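Local coordinates for protein diphosphomevalonate decarboxylase, putative (Trypanosoma brucei, PDB 2HKE) that probably catalyses the ATP-dependent decarboxylation of (R)-5-diphosphomevalonate to isopentenyl diphosphate in the mevalonate pathway of isoprenoid and sterol biosynthesis, at residues A[45-59]-A[93-107]. The protein carries 1 engineered substitution. Numbering follows the deposited sequence.
Sequences PFRSKTSVELRDDIE and LKNKKVNIVSENNFP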
ATOM      1  N   PRO A  45     -10.296 -10.000  -0.198  1.00 31.43           N
ATOM      2  CA  PRO A  45      -9.969 -11.292   0.416  1.00 31.43           C
ATOM      3  C   PRO A  45      -8.625 -11.379   1.115  1.00 31.25           C
ATOM      4  O   PRO A  45      -8.471 -12.256   1.956  1.00 31.40           O
ATOM      5  CB  PRO A  45     -10.019 -12.266  -0.771  1.00 31.92           C
ATOM      6  CG  PRO A  45      -9.617 -11.376  -1.965  1.00 31.47           C
ATOM      7  CD  PRO A  45     -10.082 -10.003  -1.662  1.00 31.83           C
ATOM      8  N   PHE A  46      -7.679 -10.474   0.794  1.00 30.49           N
ATOM      9  CA  PHE A  46      -6.305 -10.570   1.286  1.00 29.06           C
ATOM     10  C   PHE A  46      -5.983  -9.517   2.360  1.00 28.20           C
ATOM     11  O   PHE A  46      -6.338  -8.345   2.218  1.00 26.15           O
ATOM     12  CB  PHE A  46      -5.300 -10.432   0.141  1.00 30.02           C
ATOM     13  CG  PHE A  46      -5.563 -11.380  -1.007  1.00 30.18           C
ATOM     14  CD1 PHE A  46      -5.752 -12.728  -0.775  1.00 32.97           C
ATOM     15  CD2 PHE A  46      -5.678 -10.905  -2.298  1.00 32.06           C
ATOM     16  CE1 PHE A  46      -6.028 -13.593  -1.831  1.00 33.61           C
ATOM     17  CE2 PHE A  46      -5.939 -11.754  -3.342  1.00 30.66           C
ATOM     18  CZ  PHE A  46      -6.090 -13.080  -3.122  1.00 32.06           C
ATOM     19  N   ARG A  47      -5.243  -9.958   3.372  1.00 27.30           N
ATOM     20  CA  ARG A  47      -4.900  -9.121   4.523  1.00 26.31           C
ATOM     21  C   ARG A  47      -3.722  -9.731   5.279  1.00 25.24           C
ATOM     22  O   ARG A  47      -3.360 -10.911   5.061  1.00 23.92           O
ATOM     23  CB  ARG A  47      -6.117  -8.943   5.440  1.00 27.68           C
ATOM     24  CG  ARG A  47      -6.470 -10.147   6.319  1.00 28.12           C
ATOM     25  CD  ARG A  47      -6.910 -11.387   5.544  1.00 33.76           C
ATOM     26  NE  ARG A  47      -7.034 -12.591   6.399  1.00 35.92           N
ATOM     27  CZ  ARG A  47      -6.035 -13.396   6.801  1.00 37.59           C
ATOM     28  NH1 ARG A  47      -4.764 -13.164   6.495  1.00 37.09           N
ATOM     29  NH2 ARG A  47      -6.316 -14.448   7.559  1.00 40.24           N
ATOM     30  N   SER A  48      -3.118  -8.947   6.179  1.00 23.59           N
ATOM     31  CA  SER A  48      -2.189  -9.494   7.154  1.00 23.88           C
ATOM     32  C   SER A  48      -2.900  -9.630   8.482  1.00 23.90           C
ATOM     33  O   SER A  48      -3.807  -8.874   8.803  1.00 23.54           O
ATOM     34  CB  SER A  48      -0.929  -8.670   7.362  1.00 24.60           C
ATOM     35  OG  SER A  48      -0.304  -8.422   6.132  1.00 26.29           O
ATOM     36  N   LYS A  49      -2.441 -10.598   9.250  1.00 24.46           N
ATOM     37  CA  LYS A  49      -3.014 -10.893  10.533  1.00 25.11           C
ATOM     38  C   LYS A  49      -1.863 -11.102  11.500  1.00 25.23           C
ATOM     39  O   LYS A  49      -0.887 -11.785  11.165  1.00 24.18           O
ATOM     40  CB  LYS A  49      -3.856 -12.143  10.402  1.00 26.20           C
ATOM     41  CG  LYS A  49      -4.452 -12.661  11.702  1.00 27.47           C
ATOM     42  CD  LYS A  49      -5.609 -13.621  11.312  1.00 29.05           C
ATOM     43  CE  LYS A  49      -6.058 -14.475  12.400  1.00 32.34           C
ATOM     44  NZ  LYS A  49      -7.014 -15.520  11.841  1.00 31.90           N
ATOM     45  N   THR A  50      -1.976 -10.473  12.683  1.00 24.63           N
ATOM     46  CA  THR A  50      -1.034 -10.675  13.800  1.00 24.63           C
ATOM     47  C   THR A  50      -1.777 -10.956  15.097  1.00 24.16           C
ATOM     48  O   THR A  50      -2.758 -10.297  15.407  1.00 23.70           O
ATOM     49  CB  THR A  50      -0.137  -9.440  14.054  1.00 25.18           C
ATOM     50  OG1 THR A  50       0.690  -9.199  12.926  1.00 28.71           O
ATOM     51  CG2 THR A  50       0.743  -9.570  15.295  1.00 24.97           C
ATOM     52  N   SER A  51      -1.234 -11.899  15.842  1.00 24.29           N
ATOM     53  CA  SER A  51      -1.660 -12.220  17.193  1.00 25.60           C
ATOM     54  C   SER A  51      -0.484 -11.966  18.113  1.00 25.20           C
ATOM     55  O   SER A  51       0.659 -12.312  17.805  1.00 25.32           O
ATOM     56  CB  SER A  51      -2.121 -13.689  17.297  1.00 25.52           C
ATOM     57  OG  SER A  51      -3.412 -13.863  16.705  1.00 26.23           O
ATOM     58  N   VAL A  52      -0.742 -11.340  19.247  1.00 26.62           N
ATOM     59  CA  VAL A  52       0.302 -11.164  20.229  1.00 28.14           C
ATOM     60  C   VAL A  52      -0.181 -11.696  21.580  1.00 30.25           C
ATOM     61  O   VAL A  52      -1.375 -11.591  21.894  1.00 29.40           O
ATOM     62  CB  VAL A  52       0.768  -9.678  20.337  1.00 27.55           C
ATOM     63  CG1 VAL A  52       1.210  -9.144  18.953  1.00 25.15           C
ATOM     64  CG2 VAL A  52      -0.335  -8.784  20.933  1.00 26.11           C
ATOM     65  N   GLU A  53       0.757 -12.229  22.361  1.00 32.99           N
ATOM     66  CA  GLU A  53       0.467 -12.668  23.734  1.00 35.51           C
ATOM     67  C   GLU A  53       1.527 -12.167  24.695  1.00 36.48           C
ATOM     68  O   GLU A  53       2.700 -12.394  24.471  1.00 36.08           O
ATOM     69  CB  GLU A  53       0.389 -14.192  23.786  1.00 35.90           C
ATOM     70  CG  GLU A  53      -0.355 -14.717  25.033  1.00 37.00           C
ATOM     71  CD  GLU A  53      -0.130 -16.219  25.296  1.00 39.57           C
ATOM     72  OE1 GLU A  53       0.358 -16.980  24.417  1.00 44.59           O
ATOM     73  OE2 GLU A  53      -0.431 -16.633  26.431  1.00 48.76           O
ATOM     74  N   LEU A  54       1.127 -11.455  25.751  1.00 39.11           N
ATOM     75  CA  LEU A  54       2.111 -11.024  26.763  1.00 41.51           C
ATOM     76  C   LEU A  54       2.439 -12.224  27.624  1.00 43.63           C
ATOM     77  O   LEU A  54       1.566 -13.043  27.904  1.00 43.47           O
ATOM     78  CB  LEU A  54       1.614  -9.868  27.636  1.00 41.83           C
ATOM     79  CG  LEU A  54       1.546  -8.456  27.042  1.00 41.45           C
ATOM     80  CD1 LEU A  54       1.736  -7.405  28.126  1.00 42.30           C
ATOM     81  CD2 LEU A  54       2.585  -8.238  25.990  1.00 43.93           C
ATOM     82  N   ARG A  55       3.710 -12.343  27.990  1.00 46.23           N
ATOM     83  CA  ARG A  55       4.206 -13.501  28.730  1.00 48.70           C
ATOM     84  C   ARG A  55       5.065 -13.069  29.925  1.00 50.41           C
ATOM     85  O   ARG A  55       5.717 -11.998  29.916  1.00 50.83           O
ATOM     86  CB  ARG A  55       5.053 -14.391  27.808  1.00 49.38           C
ATOM     87  CG  ARG A  55       4.352 -14.956  26.574  1.00 51.28           C
ATOM     88  CD  ARG A  55       3.320 -16.031  26.930  1.00 55.51           C
ATOM     89  NE  ARG A  55       3.890 -17.146  27.696  1.00 57.02           N
ATOM     90  CZ  ARG A  55       4.453 -18.247  27.183  1.00 58.15           C
ATOM     91  NH1 ARG A  55       4.543 -18.445  25.872  1.00 58.56           N
ATOM     92  NH2 ARG A  55       4.937 -19.178  27.999  1.00 58.26           N
ATOM     93  N   ASP A  56       5.041 -13.917  30.955  1.00 52.43           N
ATOM     94  CA  ASP A  56       5.974 -13.846  32.097  1.00 53.45           C
ATOM     95  C   ASP A  56       6.929 -15.039  32.126  1.00 54.28           C
ATOM     96  O   ASP A  56       8.076 -14.922  32.567  1.00 54.84           O
ATOM     97  CB  ASP A  56       5.185 -13.825  33.402  1.00 54.14           C
ATOM     98  CG  ASP A  56       4.730 -12.446  33.760  1.00 56.93           C
ATOM     99  OD1 ASP A  56       5.613 -11.588  33.991  1.00 59.85           O
ATOM    100  OD2 ASP A  56       3.495 -12.213  33.798  1.00 62.06           O
ATOM    101  N   ASP A  57       6.443 -16.179  31.647  1.00 54.87           N
ATOM    102  CA  ASP A  57       7.186 -17.427  31.710  1.00 54.85           C
ATOM    103  C   ASP A  57       8.477 -17.337  30.894  1.00 55.01           C
ATOM    104  O   ASP A  57       9.499 -17.931  31.262  1.00 55.90           O
ATOM    105  CB  ASP A  57       6.348 -18.610  31.185  1.00 55.72           C
ATOM    106  CG  ASP A  57       4.837 -18.382  31.282  1.00 57.71           C
ATOM    107  OD1 ASP A  57       4.388 -17.203  31.259  1.00 60.59           O
ATOM    108  OD2 ASP A  57       4.095 -19.395  31.351  1.00 59.29           O
ATOM    109  N   ILE A  58       8.432 -16.607  29.781  1.00 54.13           N
ATOM    110  CA  ILE A  58       9.535 -16.598  28.820  1.00 52.97           C
ATOM    111  C   ILE A  58      10.557 -15.498  29.086  1.00 51.89           C
ATOM    112  O   ILE A  58      10.270 -14.499  29.761  1.00 51.59           O
ATOM    113  CB  ILE A  58       9.009 -16.496  27.368  1.00 53.38           C
ATOM    114  CG1 ILE A  58       8.587 -15.064  27.022  1.00 53.53           C
ATOM    115  CG2 ILE A  58       7.837 -17.473  27.163  1.00 54.23           C
ATOM    116  CD1 ILE A  58       7.844 -14.958  25.696  1.00 53.02           C
ATOM    117  N   GLU A  59      11.748 -15.689  28.523  1.00 51.01           N
ATOM    118  CA  GLU A  59      12.901 -14.842  28.822  1.00 50.11           C
ATOM    119  C   GLU A  59      13.252 -13.849  27.706  1.00 48.80           C
ATOM    120  O   GLU A  59      13.975 -12.884  27.946  1.00 49.20           O
ATOM    121  CB  GLU A  59      14.135 -15.698  29.153  1.00 51.32           C
ATOM    122  CG  GLU A  59      13.905 -16.940  30.078  1.00 54.00           C
ATOM    123  CD  GLU A  59      13.339 -16.633  31.476  1.00 57.99           C
ATOM    124  OE1 GLU A  59      13.739 -15.616  32.103  1.00 60.15           O
ATOM    125  OE2 GLU A  59      12.488 -17.440  31.947  1.00 59.27           O
ATOM    126  N   LEU A  93       3.504  -3.373  32.697  1.00 43.70           N
ATOM    127  CA  LEU A  93       3.612  -4.125  31.449  1.00 44.02           C
ATOM    128  C   LEU A  93       4.945  -3.873  30.744  1.00 44.22           C
ATOM    129  O   LEU A  93       5.300  -4.644  29.869  1.00 44.54           O
ATOM    130  CB  LEU A  93       2.448  -3.807  30.513  1.00 43.16           C
ATOM    131  CG  LEU A  93       1.034  -3.971  31.072  1.00 43.73           C
ATOM    132  CD1 LEU A  93      -0.015  -3.633  30.017  1.00 41.70           C
ATOM    133  CD2 LEU A  93       0.830  -5.392  31.618  1.00 43.70           C
ATOM    134  N   LYS A  94       5.676  -2.828  31.125  1.00 45.00           N
ATOM    135  CA  LYS A  94       7.012  -2.535  30.567  1.00 46.00           C
ATOM    136  C   LYS A  94       7.887  -3.763  30.460  1.00 46.22           C
ATOM    137  O   LYS A  94       8.606  -3.937  29.490  1.00 46.70           O
ATOM    138  CB  LYS A  94       7.770  -1.514  31.432  1.00 46.64           C
ATOM    139  CG  LYS A  94       8.048  -0.220  30.733  1.00 48.41           C
ATOM    140  CD  LYS A  94       8.364   0.929  31.697  1.00 48.88           C
ATOM    141  CE  LYS A  94       9.169   2.054  31.004  1.00 50.94           C
ATOM    142  NZ  LYS A  94       8.690   3.449  31.322  1.00 51.30           N
ATOM    143  N   ASN A  95       7.829  -4.611  31.473  1.00 46.15           N
ATOM    144  CA  ASN A  95       8.826  -5.675  31.638  1.00 45.70           C
ATOM    145  C   ASN A  95       8.443  -6.997  30.975  1.00 45.05           C
ATOM    146  O   ASN A  95       9.310  -7.863  30.744  1.00 44.71           O
ATOM    147  CB  ASN A  95       9.152  -5.884  33.131  1.00 47.12           C
ATOM    148  CG  ASN A  95       7.917  -6.267  33.978  1.00 49.15           C
ATOM    149  OD1 ASN A  95       8.044  -7.006  34.965  1.00 54.51           O
ATOM    150  ND2 ASN A  95       6.732  -5.772  33.599  1.00 50.22           N
ATOM    151  N   LYS A  96       7.161  -7.142  30.651  1.00 43.26           N
ATOM    152  CA  LYS A  96       6.650  -8.366  30.078  1.00 41.87           C
ATOM    153  C   LYS A  96       7.318  -8.556  28.732  1.00 40.18           C
ATOM    154  O   LYS A  96       7.622  -7.578  28.044  1.00 39.39           O
ATOM    155  CB  LYS A  96       5.138  -8.282  29.857  1.00 42.88           C
ATOM    156  CG  LYS A  96       4.318  -7.975  31.085  1.00 43.49           C
ATOM    157  CD  LYS A  96       4.068  -9.221  31.901  1.00 45.06           C
ATOM    158  CE  LYS A  96       3.259  -8.907  33.174  1.00 46.47           C
ATOM    159  NZ  LYS A  96       4.148  -8.253  34.196  1.00 48.57           N
ATOM    160  N   LYS A  97       7.536  -9.817  28.371  1.00 38.30           N
ATOM    161  CA  LYS A  97       7.941 -10.183  27.030  1.00 37.07           C
ATOM    162  C   LYS A  97       6.679 -10.543  26.257  1.00 34.17           C
ATOM    163  O   LYS A  97       5.615 -10.795  26.832  1.00 34.24           O
ATOM    164  CB  LYS A  97       8.877 -11.395  27.025  1.00 37.63           C
ATOM    165  CG  LYS A  97      10.084 -11.272  27.924  1.00 39.20           C
ATOM    166  CD  LYS A  97      11.025 -10.171  27.478  1.00 40.62           C
ATOM    167  CE  LYS A  97      12.011  -9.840  28.574  1.00 42.28           C
ATOM    168  NZ  LYS A  97      11.309  -9.477  29.836  1.00 44.81           N
ATOM    169  N   VAL A  98       6.819 -10.600  24.948  1.00 31.30           N
ATOM    170  CA  VAL A  98       5.696 -10.843  24.094  1.00 29.05           C
ATOM    171  C   VAL A  98       6.029 -11.916  23.058  1.00 27.87           C
ATOM    172  O   VAL A  98       7.155 -11.984  22.564  1.00 27.18           O
ATOM    173  CB  VAL A  98       5.262  -9.511  23.441  1.00 29.33           C
ATOM    174  CG1 VAL A  98       6.414  -8.887  22.609  1.00 29.06           C
ATOM    175  CG2 VAL A  98       4.004  -9.680  22.637  1.00 26.80           C
ATOM    176  N   ASN A  99       5.062 -12.779  22.781  1.00 28.12           N
ATOM    177  CA  ASN A  99       5.102 -13.674  21.610  1.00 27.76           C
ATOM    178  C   ASN A  99       4.269 -13.029  20.519  1.00 26.50           C
ATOM    179  O   ASN A  99       3.098 -12.781  20.729  1.00 26.87           O
ATOM    180  CB  ASN A  99       4.463 -15.059  21.828  1.00 29.17           C
ATOM    181  CG  ASN A  99       5.117 -15.870  22.932  1.00 32.65           C
ATOM    182  OD1 ASN A  99       4.417 -16.339  23.839  1.00 39.54           O
ATOM    183  ND2 ASN A  99       6.419 -16.097  22.840  1.00 36.24           N
ATOM    184  N   ILE A 100       4.877 -12.771  19.376  1.00 25.88           N
ATOM    185  CA  ILE A 100       4.205 -12.208  18.207  1.00 25.30           C
ATOM    186  C   ILE A 100       4.186 -13.257  17.112  1.00 25.25           C
ATOM    187  O   ILE A 100       5.236 -13.845  16.803  1.00 25.21           O
ATOM    188  CB  ILE A 100       5.014 -11.014  17.646  1.00 25.12           C
ATOM    189  CG1 ILE A 100       5.288  -9.963  18.728  1.00 23.73           C
ATOM    190  CG2 ILE A 100       4.309 -10.382  16.451  1.00 24.47           C
ATOM    191  CD1 ILE A 100       6.315  -8.963  18.304  1.00 23.59           C
ATOM    192  N   VAL A 101       3.016 -13.450  16.519  1.00 24.55           N
ATOM    193  CA  VAL A 101       2.827 -14.434  15.459  1.00 26.15           C
ATOM    194  C   VAL A 101       2.105 -13.721  14.343  1.00 26.14           C
ATOM    195  O   VAL A 101       1.018 -13.177  14.556  1.00 25.10           O
ATOM    196  CB  VAL A 101       1.994 -15.639  15.972  1.00 25.79           C
ATOM    197  CG1 VAL A 101       1.670 -16.603  14.833  1.00 26.71           C
ATOM    198  CG2 VAL A 101       2.707 -16.335  17.139  1.00 26.67           C
ATOM    199  N   SER A 102       2.738 -13.662  13.172  1.00 26.58           N
ATOM    200  CA  SER A 102       2.226 -12.865  12.089  1.00 27.74           C
ATOM    201  C   SER A 102       2.105 -13.713  10.832  1.00 28.47           C
ATOM    202  O   SER A 102       2.981 -14.536  10.558  1.00 27.90           O
ATOM    203  CB  SER A 102       3.165 -11.704  11.829  1.00 28.40           C
ATOM    204  OG  SER A 102       3.175 -10.886  12.965  1.00 30.05           O
ATOM    205  N   GLU A 103       1.034 -13.517  10.080  1.00 29.26           N
ATOM    206  CA  GLU A 103       0.965 -14.113   8.742  1.00 30.06           C
ATOM    207  C   GLU A 103       0.181 -13.234   7.772  1.00 29.66           C
ATOM    208  O   GLU A 103      -0.414 -12.219   8.161  1.00 27.82           O
ATOM    209  CB  GLU A 103       0.293 -15.480   8.832  1.00 30.58           C
ATOM    210  CG  GLU A 103      -1.181 -15.376   9.034  1.00 33.87           C
ATOM    211  CD  GLU A 103      -1.859 -16.705   9.318  1.00 34.97           C
ATOM    212  OE1 GLU A 103      -1.189 -17.646   9.837  1.00 42.01           O
ATOM    213  OE2 GLU A 103      -3.076 -16.776   9.062  1.00 40.20           O
ATOM    214  N   ASN A 104       0.125 -13.655   6.512  1.00 29.61           N
ATOM    215  CA  ASN A 104      -0.783 -13.028   5.557  1.00 29.49           C
ATOM    216  C   ASN A 104      -1.194 -14.060   4.530  1.00 29.36           C
ATOM    217  O   ASN A 104      -0.552 -15.096   4.433  1.00 28.74           O
ATOM    218  CB  ASN A 104      -0.130 -11.795   4.897  1.00 28.82           C
ATOM    219  CG  ASN A 104       0.850 -12.164   3.798  1.00 31.14           C
ATOM    220  OD1 ASN A 104       0.440 -12.619   2.744  1.00 29.66           O
ATOM    221  ND2 ASN A 104       2.132 -11.969   4.047  1.00 28.19           N
ATOM    222  N   ASN A 105      -2.259 -13.782   3.802  1.00 30.42           N
ATOM    223  CA  ASN A 105      -2.777 -14.718   2.791  1.00 31.11           C
ATOM    224  C   ASN A 105      -2.674 -14.161   1.366  1.00 31.97           C
ATOM    225  O   ASN A 105      -3.416 -14.564   0.488  1.00 32.02           O
ATOM    226  CB  ASN A 105      -4.213 -15.098   3.111  1.00 31.48           C
ATOM    227  CG  ASN A 105      -5.181 -13.938   2.991  1.00 29.47           C
ATOM    228  OD1 ASN A 105      -4.787 -12.750   2.996  1.00 28.50           O
ATOM    229  ND2 ASN A 105      -6.465 -14.263   2.848  1.00 31.67           N
ATOM    230  N   PHE A 106      -1.761 -13.233   1.136  1.00 33.12           N
ATOM    231  CA  PHE A 106      -1.586 -12.712  -0.208  1.00 34.97           C
ATOM    232  C   PHE A 106      -0.956 -13.823  -1.017  1.00 36.42           C
ATOM    233  O   PHE A 106      -0.047 -14.517  -0.528  1.00 36.23           O
ATOM    234  CB  PHE A 106      -0.698 -11.477  -0.241  1.00 35.27           C
ATOM    235  CG  PHE A 106      -1.399 -10.233   0.229  1.00 34.95           C
ATOM    236  CD1 PHE A 106      -1.332  -9.845   1.544  1.00 37.63           C
ATOM    237  CD2 PHE A 106      -2.138  -9.468  -0.663  1.00 36.72           C
ATOM    238  CE1 PHE A 106      -2.010  -8.697   1.993  1.00 36.25           C
ATOM    239  CE2 PHE A 106      -2.802  -8.313  -0.244  1.00 36.56           C
ATOM    240  CZ  PHE A 106      -2.749  -7.942   1.095  1.00 37.34           C
ATOM    241  N   PRO A 107      -1.415 -13.992  -2.263  1.00 37.95           N
ATOM    242  CA  PRO A 107      -0.784 -14.987  -3.128  1.00 38.30           C
ATOM    243  C   PRO A 107       0.718 -14.801  -3.161  1.00 38.88           C
ATOM    244  O   PRO A 107       1.217 -13.675  -3.275  1.00 38.46           O
ATOM    245  CB  PRO A 107      -1.386 -14.695  -4.497  1.00 38.39           C
ATOM    246  CG  PRO A 107      -2.683 -14.131  -4.189  1.00 39.33           C
ATOM    247  CD  PRO A 107      -2.507 -13.291  -2.956  1.00 38.40           C
TER
HETATM  248  O   HOH W   1      -3.576 -15.489   6.820  1.00 41.15           O
HETATM  249  O   HOH W   2       2.255  -9.436   6.322  1.00 29.49           O
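Lys49 and Glu103 form the first of four hydrogen-bonded pairs that join strands 48-55 and 97-104 into an antiparallel ladder, with Ser51-Val101, Glu53-Asn99 and Arg55-Lys97 following. Between these rungs, on the face that carries Ser48, Thr50, Val52 and Leu54, the hydroxyls Thr50 OG1 and Ser102 OG share a hydrogen bond of 3.0 Å. Beyond it Val52 lies alongside Ile100, and Leu54 CD2 packs on Val98 CB at 3.9 Å. On the other face, Arg55 folds back through bends at chi2 (-71°) and chi3 (-57°), which lets NH1 reach a lone pair of Asn99 OD1 at 2.9 Å, while Ile58 CG2 covers one guanidinium face. Because Arg55 NH1 can only donate, the bond places the amide oxygen on its side, and Asn99 ND2 is left to bond Thr62 OG1. Past the other end of the ladder, the Asn105 amide bridges two backbone groups: ND2 donates to Pro45 O (3.0 Å) and OD1 accepts from Arg47 N (2.9 Å). Phe46 CB sits over the Phe106 ring, 3.5 Å from its centroid, in a CH-pi contact, and the Phe46 ring is sandwiched between Pro45 CG and Pro107 CD. A water links Arg47 NH1 to Glu103 OE2, while Arg47 NE pairs with Glu9. In the N-terminal domain of this GHMP-kinase-type fold, strand 48-55 lies between antiparallel strands 97-104 and 5-15, and strand 62-65 runs parallel to 97-104 on its far side; helix 114-130 covers the Val52 and Ser102 face, and Phe46 and Pro107 reach strand 358-363 of the C-terminal domain.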